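Local coordinates for THUMP domain-containing protein (Pyrococcus horikoshii, PDB 1VBK), which probably binds RNA and ATP and is related to the thiamine-biosynthesis protein ThiI, though its own function is not established, at residues G184-D188 / E189-L193; N216-K219 / V220-L223; L26-N29 / I30-L34; F196-K200 / R201-V205; L93-R96 / K97-E101. One frame throughout, in Å; residues are numbered along the deposited sequence.

How the contacts relate
From the N terminus the five contacts follow in series, in the order 3, 5, 1, 4, 2; each joins adjoining segments and closes only a helical turn, a cap or a helix end, so none nests or crosses. Contact 3 lies within helix 19-36 of the ferredoxin-like domain, and contact 5 lies in helix 84-102 of the THUMP domain, their centres about 30 Å apart. The other three share the ThiI-related part. Contact 1 starts helix 189-200 after strand 181-185, and contact 4 ends that helix and leads into the neighbouring strand 204-210. Contact 2 lies on the next helix, 215-228, and touches contact 1 through L186 and V220. Contacts 1 and 5 lie on opposite sides of the chain's centre.

Contact 1: residues G184-D188 / E189-L193; sequences GILHD and ELSAL
S191 and D188 form the tight part of this contact, where strand 181-185 gives way to helix 189-200. D188 is the N-cap: its OD1 accepts from S191 N at 2.9 Å, the donor lying above the carboxylate plane. The hydroxyl of S191 is gripped as well. H187 N donates to S191 OG along a nearly straight bond (2.9 Å, 176°), while the single hydroxyl proton can go to D188 OD1, 2.7 Å from S191 OG, or to D188 O. Placing CG of D188 between its backbone N and carbonyl carbon (chi1 67°) turns the carboxylate back over the first helical turn. Behind this polar knot L186 CD1 packs 3.7 Å from A192 CB, and L186 continues onto V220 and W224 of helix 215-228. The other side is looser. The imidazole of H187 is exposed, with D188 OD1 and S191 OG over one face; E189 points away, and a water accepts from L190 N at 2.9 Å while giving D188 OD2 a weak bond. The loop corresponds in position to the PP-loop of ThiI-like enzymes but lacks its SGGxDS glycines, so a nucleotide role is only inferred; structurally it is the N-capped strand-to-helix turn of a beta-alpha-beta unit.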
loop_
_atom_site.group_PDB
_atom_site.type_symbol
_atom_site.label_atom_id
_atom_site.label_comp_id
_atom_site.label_asym_id
_atom_site.label_seq_id
_atom_site.Cartn_x
_atom_site.Cartn_y
_atom_site.Cartn_z
ATOM N N GLY A 184 -1.138 -5.118 12.358
ATOM C CA GLY A 184 -0.531 -4.952 13.661
ATOM C C GLY A 184 -0.569 -6.293 14.355
ATOM O O GLY A 184 -1.642 -6.870 14.522
ATOM N N ILE A 185 0.594 -6.805 14.739
ATOM C CA ILE A 185 0.640 -8.093 15.417
ATOM C C ILE A 185 0.262 -7.841 16.868
ATOM O O ILE A 185 1.037 -7.264 17.633
ATOM C CB ILE A 185 2.046 -8.729 15.339
ATOM C CG1 ILE A 185 2.502 -8.824 13.879
ATOM C CG2 ILE A 185 2.018 -10.123 15.960
ATOM C CD1 ILE A 185 1.562 -9.610 12.982
ATOM N N LEU A 186 -0.938 -8.282 17.232
ATOM C CA LEU A 186 -1.479 -8.084 18.574
ATOM C C LEU A 186 -1.415 -9.340 19.441
ATOM O O LEU A 186 -1.956 -10.385 19.075
ATOM C CB LEU A 186 -2.930 -7.607 18.451
ATOM C CG LEU A 186 -3.747 -7.265 19.698
ATOM C CD1 LEU A 186 -3.122 -6.093 20.433
ATOM C CD2 LEU A 186 -5.169 -6.925 19.278
ATOM N N HIS A 187 -0.769 -9.235 20.601
ATOM C CA HIS A 187 -0.649 -10.383 21.498
ATOM C C HIS A 187 -0.617 -10.008 22.980
ATOM O O HIS A 187 -0.756 -10.872 23.836
ATOM C CB HIS A 187 0.603 -11.190 21.144
ATOM C CG HIS A 187 1.882 -10.445 21.359
ATOM N ND1 HIS A 187 2.546 -10.435 22.566
ATOM C CD2 HIS A 187 2.602 -9.655 20.527
ATOM C CE1 HIS A 187 3.621 -9.673 22.469
ATOM N NE2 HIS A 187 3.678 -9.187 21.243
ATOM N N ASP A 188 -0.421 -8.729 23.279
ATOM C CA ASP A 188 -0.393 -8.272 24.665
ATOM C C ASP A 188 -0.672 -6.771 24.769
ATOM O O ASP A 188 -0.950 -6.113 23.767
ATOM C CB ASP A 188 0.953 -8.623 25.317
ATOM C CG ASP A 188 2.120 -7.852 24.727
ATOM O OD1 ASP A 188 1.974 -7.261 23.637
ATOM O OD2 ASP A 188 3.199 -7.850 25.359
ATOM N N GLU A 189 -0.609 -6.238 25.985
ATOM C CA GLU A 189 -0.875 -4.823 26.216
ATOM C C GLU A 189 0.104 -3.911 25.486
ATOM O O GLU A 189 -0.290 -2.877 24.951
ATOM C CB GLU A 189 -0.848 -4.523 27.720
ATOM C CG GLU A 189 -1.874 -5.319 28.520
ATOM C CD GLU A 189 -1.851 -4.993 30.006
ATOM O OE1 GLU A 189 -0.791 -5.178 30.643
ATOM O OE2 GLU A 189 -2.895 -4.553 30.537
ATOM N N LEU A 190 1.375 -4.298 25.464
ATOM C CA LEU A 190 2.411 -3.513 24.797
ATOM C C LEU A 190 2.183 -3.410 23.292
ATOM O O LEU A 190 2.338 -2.336 22.707
ATOM C CB LEU A 190 3.788 -4.127 25.054
ATOM C CG LEU A 190 4.344 -3.998 26.472
ATOM C CD1 LEU A 190 5.646 -4.772 26.588
ATOM C CD2 LEU A 190 4.562 -2.532 26.797
ATOM N N SER A 191 1.833 -4.527 22.664
ATOM C CA SER A 191 1.587 -4.523 21.227
ATOM C C SER A 191 0.304 -3.741 20.936
ATOM O O SER A 191 0.154 -3.156 19.861
ATOM C CB SER A 191 1.487 -5.960 20.688
ATOM O OG SER A 191 0.535 -6.731 21.399
ATOM N N ALA A 192 -0.610 -3.717 21.902
ATOM C CA ALA A 192 -1.866 -2.987 21.739
ATOM C C ALA A 192 -1.578 -1.494 21.734
ATOM O O ALA A 192 -2.171 -0.744 20.955
ATOM C CB ALA A 192 -2.834 -3.336 22.864
ATOM N N LEU A 193 -0.661 -1.070 22.605
ATOM C CA LEU A 193 -0.265 0.332 22.706
ATOM C C LEU A 193 0.488 0.733 21.442
ATOM O O LEU A 193 0.369 1.863 20.964
ATOM C CB LEU A 193 0.630 0.550 23.931
ATOM C CG LEU A 193 1.174 1.969 24.126
ATOM C CD1 LEU A 193 0.021 2.965 24.251
ATOM C CD2 LEU A 193 2.048 2.010 25.368
HETATM O O HOH W 1 1.636 -4.243 17.572
HETATM O O HOH W 2 2.240 -6.022 27.667
#

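Contact 2: residues N216-K219 / V220-L223; sequences NLEK and VRSL
L217 and R221, one turn apart on helix 215-228, cross obliquely, with L217 CD1 over one face of the guanidinium group near its rim. R221 CG stands anti to its own carbonyl carbon (chi1 -72°) and the chain then runs straight to NE, which passes 4.1 Å from L217 CG. E218 OE2 lies 5.1 Å from R221 NE, which may give a weak attraction but is no salt bridge. A second pairing is made by K219 and L223. The lysine bends at its second torsion (chi2 61°), which lays CE and NZ against the leucine, K219 NZ 3.7 Å from L223 CD2. Between these pairs K219 O takes two bonds from the same face of its plane: S222 OG donates at 2.6 Å from well above the plane, and L223 N at 3.2 Å. On the buried flank V220 CG2 presses to 3.0 Å from N216 O, while L217 and V220 both rest on Y209 of strand 204-210 and on L238. E218 and K219 remain exposed. This division into an apolar inner flank and a charged outer one marks the amphipathic crossover helix of a beta-alpha-beta unit packed on a parallel sheet.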
loop_
_atom_site.group_PDB
_atom_site.type_symbol
_atom_site.label_atom_id
_atom_site.label_comp_id
_atom_site.label_asym_id
_atom_site.label_seq_id
_atom_site.Cartn_x
_atom_site.Cartn_y
_atom_site.Cartn_z
ATOM N N ASN A 216 -5.335 -17.105 25.509
ATOM C CA ASN A 216 -4.655 -15.848 25.240
ATOM C C ASN A 216 -5.401 -15.112 24.136
ATOM O O ASN A 216 -5.294 -13.891 24.015
ATOM C CB ASN A 216 -3.199 -16.074 24.825
ATOM C CG ASN A 216 -2.442 -14.767 24.641
ATOM O OD1 ASN A 216 -1.650 -14.622 23.706
ATOM N ND2 ASN A 216 -2.684 -13.809 25.526
ATOM N N LEU A 217 -6.161 -15.859 23.337
ATOM C CA LEU A 217 -6.936 -15.253 22.259
ATOM C C LEU A 217 -8.089 -14.475 22.873
ATOM O O LEU A 217 -8.429 -13.384 22.417
ATOM C CB LEU A 217 -7.488 -16.318 21.308
ATOM C CG LEU A 217 -8.462 -15.785 20.248
ATOM C CD1 LEU A 217 -7.823 -14.635 19.481
ATOM C CD2 LEU A 217 -8.858 -16.905 19.303
ATOM N N GLU A 218 -8.688 -15.051 23.912
ATOM C CA GLU A 218 -9.797 -14.411 24.607
ATOM C C GLU A 218 -9.255 -13.112 25.195
ATOM O O GLU A 218 -9.935 -12.087 25.212
ATOM C CB GLU A 218 -10.311 -15.322 25.726
ATOM C CG GLU A 218 -11.796 -15.173 26.016
ATOM C CD GLU A 218 -12.663 -15.638 24.854
ATOM O OE1 GLU A 218 -12.558 -16.824 24.472
ATOM O OE2 GLU A 218 -13.447 -14.819 24.322
ATOM N N LYS A 219 -8.018 -13.172 25.674
ATOM C CA LYS A 219 -7.347 -12.016 26.249
ATOM C C LYS A 219 -7.069 -10.986 25.156
ATOM O O LYS A 219 -7.165 -9.777 25.387
ATOM C CB LYS A 219 -6.037 -12.457 26.909
ATOM C CG LYS A 219 -5.016 -11.348 27.138
ATOM C CD LYS A 219 -5.538 -10.255 28.050
ATOM C CE LYS A 219 -4.477 -9.183 28.259
ATOM N NZ LYS A 219 -4.944 -8.077 29.145
ATOM N N VAL A 220 -6.731 -11.465 23.962
ATOM C CA VAL A 220 -6.451 -10.567 22.850
ATOM C C VAL A 220 -7.723 -9.905 22.338
ATOM O O VAL A 220 -7.720 -8.717 22.025
ATOM C CB VAL A 220 -5.750 -11.306 21.694
ATOM C CG1 VAL A 220 -5.652 -10.397 20.466
ATOM C CG2 VAL A 220 -4.360 -11.725 22.132
ATOM N N ARG A 221 -8.813 -10.662 22.257
ATOM C CA ARG A 221 -10.070 -10.091 21.789
ATOM C C ARG A 221 -10.502 -8.939 22.697
ATOM O O ARG A 221 -11.070 -7.954 22.228
ATOM C CB ARG A 221 -11.172 -11.155 21.735
ATOM C CG ARG A 221 -11.014 -12.164 20.601
ATOM C CD ARG A 221 -12.228 -13.079 20.505
ATOM N NE ARG A 221 -12.106 -14.089 19.453
ATOM C CZ ARG A 221 -12.029 -13.824 18.151
ATOM N NH1 ARG A 221 -12.057 -12.569 17.719
ATOM N NH2 ARG A 221 -11.937 -14.815 17.274
ATOM N N SER A 222 -10.228 -9.060 23.993
ATOM C CA SER A 222 -10.597 -8.005 24.928
ATOM C C SER A 222 -9.691 -6.789 24.726
ATOM O O SER A 222 -10.107 -5.651 24.945
ATOM C CB SER A 222 -10.524 -8.509 26.376
ATOM O OG SER A 222 -9.249 -9.043 26.681
ATOM N N LEU A 223 -8.455 -7.029 24.300
ATOM C CA LEU A 223 -7.525 -5.936 24.043
ATOM C C LEU A 223 -8.017 -5.189 22.810
ATOM O O LEU A 223 -8.027 -3.958 22.776
ATOM C CB LEU A 223 -6.114 -6.469 23.788
ATOM C CG LEU A 223 -5.362 -7.068 24.980
ATOM C CD1 LEU A 223 -4.014 -7.601 24.516
ATOM C CD2 LEU A 223 -5.169 -6.007 26.053
#

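Contact 3: residues L26-N29 / I30-L34; sequences LMNN and IREAL
L26 overlaps I30 one turn further along helix 19-36, a helix of the ferredoxin-like domain found at the front of ThiI proteins. Their side chains meet at a slant, L26 CG standing 3.9 Å from I30 CD1. This apolar flank lies on the sheet: both residues touch I51 of strand 50-54, and I30 also meets I44 and L65. The polar flank is organised round N28. With CG anti to the backbone N (chi1 173°), the amide stands out from the helix flank, and R31 folds back so that its NH2 donates to N28 OD1 at 3.1 Å. The bond is bent, the donor coming from above the carbonyl plane rather than along a lone pair; the amide and guanidinium planes stand 68° apart. A water reinforces the pair: it donates to N28 OD1 at 2.6 Å and accepts from R31 NE at the guanidinium edge. The other end of N28 is also fixed, since N28 ND2 donates to N29 OD1 at 3.1 Å; the amide nitrogen of N29 in turn bonds I176 O, tying the helix to the chain between strands 168-169 and 181-185. R252 of the second subunit packs on N28. R31 bends at its third torsion (chi3 56°), which brings the guanidinium round to its neighbour, where R31 NH1 forms a salt bridge with E32 OE2 at 2.8 Å, reaching the carboxylate on its anti side.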
loop_
_atom_site.group_PDB
_atom_site.type_symbol
_atom_site.label_atom_id
_atom_site.label_comp_id
_atom_site.label_asym_id
_atom_site.label_seq_id
_atom_site.Cartn_x
_atom_site.Cartn_y
_atom_site.Cartn_z
ATOM N N LEU A 26 -11.314 12.487 7.200
ATOM C CA LEU A 26 -11.689 12.805 8.577
ATOM C C LEU A 26 -13.215 12.821 8.738
ATOM O O LEU A 26 -13.741 12.318 9.732
ATOM C CB LEU A 26 -11.097 14.154 8.997
ATOM C CG LEU A 26 -11.448 14.679 10.398
ATOM C CD1 LEU A 26 -11.162 13.618 11.455
ATOM C CD2 LEU A 26 -10.634 15.942 10.672
ATOM N N MET A 27 -13.930 13.384 7.766
ATOM C CA MET A 27 -15.390 13.408 7.857
ATOM C C MET A 27 -15.936 11.989 7.792
ATOM O O MET A 27 -16.946 11.678 8.421
ATOM C CB MET A 27 -16.008 14.247 6.732
ATOM C CG MET A 27 -15.780 15.737 6.893
ATOM S SD MET A 27 -16.778 16.712 5.768
ATOM C CE MET A 27 -15.746 16.632 4.283
ATOM N N ASN A 28 -15.267 11.137 7.020
ATOM C CA ASN A 28 -15.674 9.738 6.887
ATOM C C ASN A 28 -15.584 9.053 8.246
ATOM O O ASN A 28 -16.503 8.357 8.668
ATOM C CB ASN A 28 -14.763 9.003 5.902
ATOM C CG ASN A 28 -15.041 7.511 5.859
ATOM O OD1 ASN A 28 -16.009 7.068 5.244
ATOM N ND2 ASN A 28 -14.203 6.733 6.531
ATOM N N ASN A 29 -14.462 9.258 8.928
ATOM C CA ASN A 29 -14.243 8.659 10.234
ATOM C C ASN A 29 -15.206 9.214 11.284
ATOM O O ASN A 29 -15.640 8.494 12.183
ATOM C CB ASN A 29 -12.786 8.873 10.658
ATOM C CG ASN A 29 -11.802 8.269 9.663
ATOM O OD1 ASN A 29 -12.184 7.444 8.824
ATOM N ND2 ASN A 29 -10.532 8.665 9.755
ATOM N N ILE A 30 -15.551 10.492 11.159
ATOM C CA ILE A 30 -16.480 11.128 12.086
ATOM C C ILE A 30 -17.869 10.511 11.896
ATOM O O ILE A 30 -18.569 10.222 12.868
ATOM C CB ILE A 30 -16.521 12.661 11.846
ATOM C CG1 ILE A 30 -15.219 13.285 12.375
ATOM C CG2 ILE A 30 -17.756 13.279 12.514
ATOM C CD1 ILE A 30 -15.038 14.749 12.041
ATOM N N ARG A 31 -18.264 10.304 10.643
ATOM C CA ARG A 31 -19.562 9.695 10.358
ATOM C C ARG A 31 -19.614 8.280 10.940
ATOM O O ARG A 31 -20.590 7.898 11.587
ATOM C CB ARG A 31 -19.808 9.624 8.850
ATOM C CG ARG A 31 -21.116 8.933 8.479
ATOM C CD ARG A 31 -21.240 8.750 6.976
ATOM N NE ARG A 31 -20.106 8.007 6.432
ATOM C CZ ARG A 31 -19.870 6.719 6.663
ATOM N NH1 ARG A 31 -20.692 6.012 7.430
ATOM N NH2 ARG A 31 -18.800 6.140 6.135
ATOM N N GLU A 32 -18.560 7.508 10.696
ATOM C CA GLU A 32 -18.479 6.140 11.194
ATOM C C GLU A 32 -18.597 6.094 12.712
ATOM O O GLU A 32 -19.285 5.233 13.260
ATOM C CB GLU A 32 -17.161 5.494 10.765
ATOM C CG GLU A 32 -17.134 5.034 9.321
ATOM C CD GLU A 32 -18.031 3.833 9.088
ATOM O OE1 GLU A 32 -17.815 2.796 9.756
ATOM O OE2 GLU A 32 -18.948 3.922 8.243
ATOM N N ALA A 33 -17.931 7.027 13.387
ATOM C CA ALA A 33 -17.966 7.089 14.845
ATOM C C ALA A 33 -19.362 7.379 15.390
ATOM O O ALA A 33 -19.837 6.692 16.296
ATOM C CB ALA A 33 -16.993 8.141 15.344
ATOM N N LEU A 34 -20.014 8.401 14.846
ATOM C CA LEU A 34 -21.350 8.771 15.299
ATOM C C LEU A 34 -22.381 7.677 15.003
ATOM O O LEU A 34 -23.238 7.376 15.838
ATOM C CB LEU A 34 -21.776 10.096 14.654
ATOM C CG LEU A 34 -20.919 11.311 15.058
ATOM C CD1 LEU A 34 -21.382 12.547 14.301
ATOM C CD2 LEU A 34 -21.028 11.545 16.552
HETATM O O HOH W 3 -17.842 8.667 4.274
#

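Contact 4: residues F196-K200 / R201-V205; sequences FLMMK and RGVEV
M198 O is gripped from opposite faces of its plane by two backbone donors, R201 N at 3.0 Å and V203 N at 3.2 Å. The second belongs to the Schellman motif that ends helix 189-200, completed by G202 N donating to M199 O. G202 adopts positive phi (80°), a backbone shape in which a CB would jam against the preceding carbonyl, and so reverses the chain toward strand 204-210, the second strand of a beta-alpha-beta unit. Side chains from both segments close round this turn. M198 and V203 lie alongside one another, pointing the same way, with M198 CE 4.2 Å from V203 CG2. Bends at the second and third torsions curl the thioether, and M198 SD also lies 4.0 Å from R201 CD. R201 itself is exposed, but its first methylenes lie back over the last turn, R201 CG coming within 3.3 Å of L197 O. V205 points its CB toward the helix and crosses M199 at about a right angle, with V205 CG2 3.8 Å from M199 CG. Beneath, M198 and V205 both rest on I260 of strand 258-260, while K200 extends to helix 295-305, where its NZ hydrogen-bonds Y297 OH. The closing link is a CH...O contact: M199 CA lies 3.3 Å from V203 O, nearly straight at the hydrogen (167°).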
loop_
_atom_site.group_PDB
_atom_site.type_symbol
_atom_site.label_atom_id
_atom_site.label_comp_id
_atom_site.label_asym_id
_atom_site.label_seq_id
_atom_site.Cartn_x
_atom_site.Cartn_y
_atom_site.Cartn_z
ATOM N N PHE A 196 -2.089 1.399 18.914
ATOM C CA PHE A 196 -2.759 2.656 19.218
ATOM C C PHE A 196 -1.920 3.835 18.717
ATOM O O PHE A 196 -2.441 4.751 18.081
ATOM C CB PHE A 196 -3.003 2.761 20.733
ATOM C CG PHE A 196 -3.644 4.054 21.164
ATOM C CD1 PHE A 196 -2.884 5.211 21.311
ATOM C CD2 PHE A 196 -5.012 4.117 21.413
ATOM C CE1 PHE A 196 -3.476 6.414 21.699
ATOM C CE2 PHE A 196 -5.617 5.316 21.801
ATOM C CZ PHE A 196 -4.843 6.468 21.944
ATOM N N LEU A 197 -0.619 3.799 18.991
ATOM C CA LEU A 197 0.281 4.871 18.575
ATOM C C LEU A 197 0.351 5.043 17.057
ATOM O O LEU A 197 0.465 6.163 16.559
ATOM C CB LEU A 197 1.683 4.622 19.133
ATOM C CG LEU A 197 1.805 4.672 20.661
ATOM C CD1 LEU A 197 3.175 4.168 21.092
ATOM C CD2 LEU A 197 1.574 6.095 21.145
ATOM N N MET A 198 0.278 3.940 16.320
ATOM C CA MET A 198 0.335 4.012 14.862
ATOM C C MET A 198 -0.980 4.510 14.261
ATOM O O MET A 198 -0.978 5.229 13.261
ATOM C CB MET A 198 0.706 2.648 14.281
ATOM C CG MET A 198 2.117 2.198 14.624
ATOM S SD MET A 198 3.359 3.387 14.083
ATOM C CE MET A 198 3.298 3.155 12.307
ATOM N N MET A 199 -2.105 4.129 14.859
ATOM C CA MET A 199 -3.387 4.606 14.359
ATOM C C MET A 199 -3.412 6.132 14.519
ATOM O O MET A 199 -3.904 6.856 13.649
ATOM C CB MET A 199 -4.545 3.979 15.138
ATOM C CG MET A 199 -4.764 2.506 14.830
ATOM S SD MET A 199 -6.292 1.864 15.546
ATOM C CE MET A 199 -5.713 1.391 17.157
ATOM N N LYS A 200 -2.853 6.606 15.628
ATOM C CA LYS A 200 -2.789 8.036 15.922
ATOM C C LYS A 200 -1.986 8.772 14.850
ATOM O O LYS A 200 -2.188 9.965 14.621
ATOM C CB LYS A 200 -2.156 8.257 17.302
ATOM C CG LYS A 200 -2.028 9.722 17.736
ATOM C CD LYS A 200 -1.444 9.812 19.152
ATOM C CE LYS A 200 -1.209 11.250 19.593
ATOM N NZ LYS A 200 -0.195 11.941 18.750
ATOM N N ARG A 201 -1.073 8.060 14.198
ATOM C CA ARG A 201 -0.260 8.650 13.139
ATOM C C ARG A 201 -0.967 8.499 11.788
ATOM O O ARG A 201 -0.348 8.592 10.725
ATOM C CB ARG A 201 1.125 7.987 13.108
ATOM C CG ARG A 201 1.939 8.221 14.381
ATOM C CD ARG A 201 3.219 7.389 14.396
ATOM N NE ARG A 201 4.153 7.759 13.333
ATOM C CZ ARG A 201 4.973 8.808 13.384
ATOM N NH1 ARG A 201 4.982 9.600 14.447
ATOM N NH2 ARG A 201 5.794 9.059 12.373
ATOM N N GLY A 202 -2.274 8.256 11.839
ATOM C CA GLY A 202 -3.067 8.126 10.626
ATOM C C GLY A 202 -3.027 6.798 9.895
ATOM O O GLY A 202 -3.490 6.700 8.759
ATOM N N VAL A 203 -2.488 5.766 10.533
ATOM C CA VAL A 203 -2.404 4.459 9.894
ATOM C C VAL A 203 -3.612 3.575 10.166
ATOM O O VAL A 203 -4.019 3.391 11.317
ATOM C CB VAL A 203 -1.140 3.696 10.348
ATOM C CG1 VAL A 203 -1.095 2.321 9.685
ATOM C CG2 VAL A 203 0.110 4.504 10.000
ATOM N N GLU A 204 -4.200 3.041 9.100
ATOM C CA GLU A 204 -5.325 2.134 9.248
ATOM C C GLU A 204 -4.680 0.801 9.604
ATOM O O GLU A 204 -3.865 0.278 8.839
ATOM C CB GLU A 204 -6.098 1.999 7.935
ATOM C CG GLU A 204 -7.014 0.791 7.905
ATOM C CD GLU A 204 -7.872 0.728 6.660
ATOM O OE1 GLU A 204 -7.340 0.941 5.549
ATOM O OE2 GLU A 204 -9.080 0.454 6.798
ATOM N N VAL A 205 -5.037 0.248 10.754
ATOM C CA VAL A 205 -4.434 -1.005 11.182
ATOM C C VAL A 205 -5.368 -2.207 11.217
ATOM O O VAL A 205 -6.477 -2.138 11.746
ATOM C CB VAL A 205 -3.795 -0.853 12.583
ATOM C CG1 VAL A 205 -3.170 -2.171 13.021
ATOM C CG2 VAL A 205 -2.736 0.243 12.557
#

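Contact 5: residues L93-R96 / K97-E101; sequences LMFR and KKAKE
L93 O accepts from K97 N at 3.2 Å, the first of four successive i to i+4 bonds in this part of helix 84-102. M94 follows with M94 O to K98 N at 3.1 Å; its buried side chain points away from the next turn. F95 makes the closest link: F95 O takes A99 N at 2.7 Å, and its ring meets the small side chain of the same residue, with F95 CE1 4.1 Å from A99 CB in an oblique approach. Setting CG anti to the backbone N (chi1 175°) carries the ring to the flank on which A99 sits. R96 O completes the series by accepting from K100 N at 3.0 Å. Its own chain runs extended away from the turn, and the guanidinium finds partners at the end of helix 124-138 and just beyond, a salt bridge to E139 and a hydrogen bond to N138 O. On the exposed side K97 NZ and E101 OE1, 3.4 Å apart, form a weak salt bridge. The helix packs against the mixed sheet that the THUMP and ferredoxin-like parts share: F95 meets F109 of strand 108-115 edge-to-face and packs with A99 and K98 on I150 of strand 150-157, while L93 and M94 rest on M78 of strand 71-81.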
loop_
_atom_site.group_PDB
_atom_site.type_symbol
_atom_site.label_atom_id
_atom_site.label_comp_id
_atom_site.label_asym_id
_atom_site.label_seq_id
_atom_site.Cartn_x
_atom_site.Cartn_y
_atom_site.Cartn_z
ATOM N N LEU A 93 -26.398 34.209 27.107
ATOM C CA LEU A 93 -27.160 33.016 27.465
ATOM C C LEU A 93 -26.223 31.864 27.826
ATOM O O LEU A 93 -26.405 31.177 28.840
ATOM C CB LEU A 93 -28.050 32.600 26.292
ATOM C CG LEU A 93 -28.926 31.363 26.496
ATOM C CD1 LEU A 93 -30.040 31.688 27.483
ATOM C CD2 LEU A 93 -29.521 30.927 25.158
ATOM N N MET A 94 -25.215 31.649 26.992
ATOM C CA MET A 94 -24.264 30.579 27.239
ATOM C C MET A 94 -23.346 30.884 28.416
ATOM O O MET A 94 -22.925 29.981 29.132
ATOM C CB MET A 94 -23.458 30.308 25.975
ATOM C CG MET A 94 -24.359 29.828 24.851
ATOM S SD MET A 94 -23.484 29.092 23.505
ATOM C CE MET A 94 -22.995 27.505 24.287
ATOM N N PHE A 95 -23.042 32.160 28.612
ATOM C CA PHE A 95 -22.190 32.566 29.722
ATOM C C PHE A 95 -22.906 32.242 31.024
ATOM O O PHE A 95 -22.308 31.701 31.955
ATOM C CB PHE A 95 -21.898 34.068 29.648
ATOM C CG PHE A 95 -21.124 34.598 30.829
ATOM C CD1 PHE A 95 -21.773 34.917 32.023
ATOM C CD2 PHE A 95 -19.746 34.766 30.753
ATOM C CE1 PHE A 95 -21.056 35.397 33.126
ATOM C CE2 PHE A 95 -19.021 35.243 31.844
ATOM C CZ PHE A 95 -19.679 35.560 33.035
ATOM N N ARG A 96 -24.193 32.573 31.082
ATOM C CA ARG A 96 -24.979 32.320 32.282
ATOM C C ARG A 96 -25.091 30.835 32.586
ATOM O O ARG A 96 -24.997 30.425 33.744
ATOM C CB ARG A 96 -26.356 32.977 32.149
ATOM C CG ARG A 96 -26.272 34.482 32.358
ATOM C CD ARG A 96 -27.523 35.239 31.959
ATOM N NE ARG A 96 -27.466 36.612 32.460
ATOM C CZ ARG A 96 -28.333 37.570 32.148
ATOM N NH1 ARG A 96 -29.336 37.318 31.322
ATOM N NH2 ARG A 96 -28.199 38.780 32.679
ATOM N N LYS A 97 -25.255 30.024 31.548
ATOM C CA LYS A 97 -25.353 28.587 31.751
ATOM C C LYS A 97 -24.053 28.071 32.361
ATOM O O LYS A 97 -24.068 27.301 33.318
ATOM C CB LYS A 97 -25.624 27.867 30.428
ATOM C CG LYS A 97 -25.596 26.353 30.564
ATOM C CD LYS A 97 -26.107 25.651 29.313
ATOM C CE LYS A 97 -25.941 24.143 29.441
ATOM N NZ LYS A 97 -26.544 23.636 30.712
ATOM N N LYS A 98 -22.927 28.508 31.806
ATOM C CA LYS A 98 -21.632 28.079 32.307
ATOM C C LYS A 98 -21.368 28.639 33.704
ATOM O O LYS A 98 -20.860 27.931 34.576
ATOM C CB LYS A 98 -20.529 28.527 31.350
ATOM C CG LYS A 98 -19.116 28.151 31.788
ATOM C CD LYS A 98 -18.864 26.653 31.732
ATOM C CE LYS A 98 -17.397 26.361 32.013
ATOM N NZ LYS A 98 -17.076 24.914 31.905
ATOM N N ALA A 99 -21.722 29.904 33.919
ATOM C CA ALA A 99 -21.503 30.534 35.219
ATOM C C ALA A 99 -22.237 29.779 36.319
ATOM O O ALA A 99 -21.727 29.638 37.432
ATOM C CB ALA A 99 -21.956 31.996 35.186
ATOM N N LYS A 100 -23.433 29.289 36.014
ATOM C CA LYS A 100 -24.200 28.544 37.006
ATOM C C LYS A 100 -23.428 27.284 37.388
ATOM O O LYS A 100 -23.377 26.909 38.560
ATOM C CB LYS A 100 -25.574 28.163 36.453
ATOM C CG LYS A 100 -26.437 27.419 37.455
ATOM C CD LYS A 100 -27.755 26.954 36.851
ATOM C CE LYS A 100 -28.601 26.220 37.887
ATOM N NZ LYS A 100 -29.842 25.640 37.298
ATOM N N GLU A 101 -22.824 26.636 36.395
ATOM C CA GLU A 101 -22.047 25.424 36.635
ATOM C C GLU A 101 -20.765 25.744 37.407
ATOM O O GLU A 101 -20.357 24.983 38.285
ATOM C CB GLU A 101 -21.706 24.742 35.307
ATOM C CG GLU A 101 -22.937 24.318 34.522
ATOM C CD GLU A 101 -22.609 23.798 33.134
ATOM O OE1 GLU A 101 -23.559 23.550 32.355
ATOM O OE2 GLU A 101 -21.407 23.635 32.822
#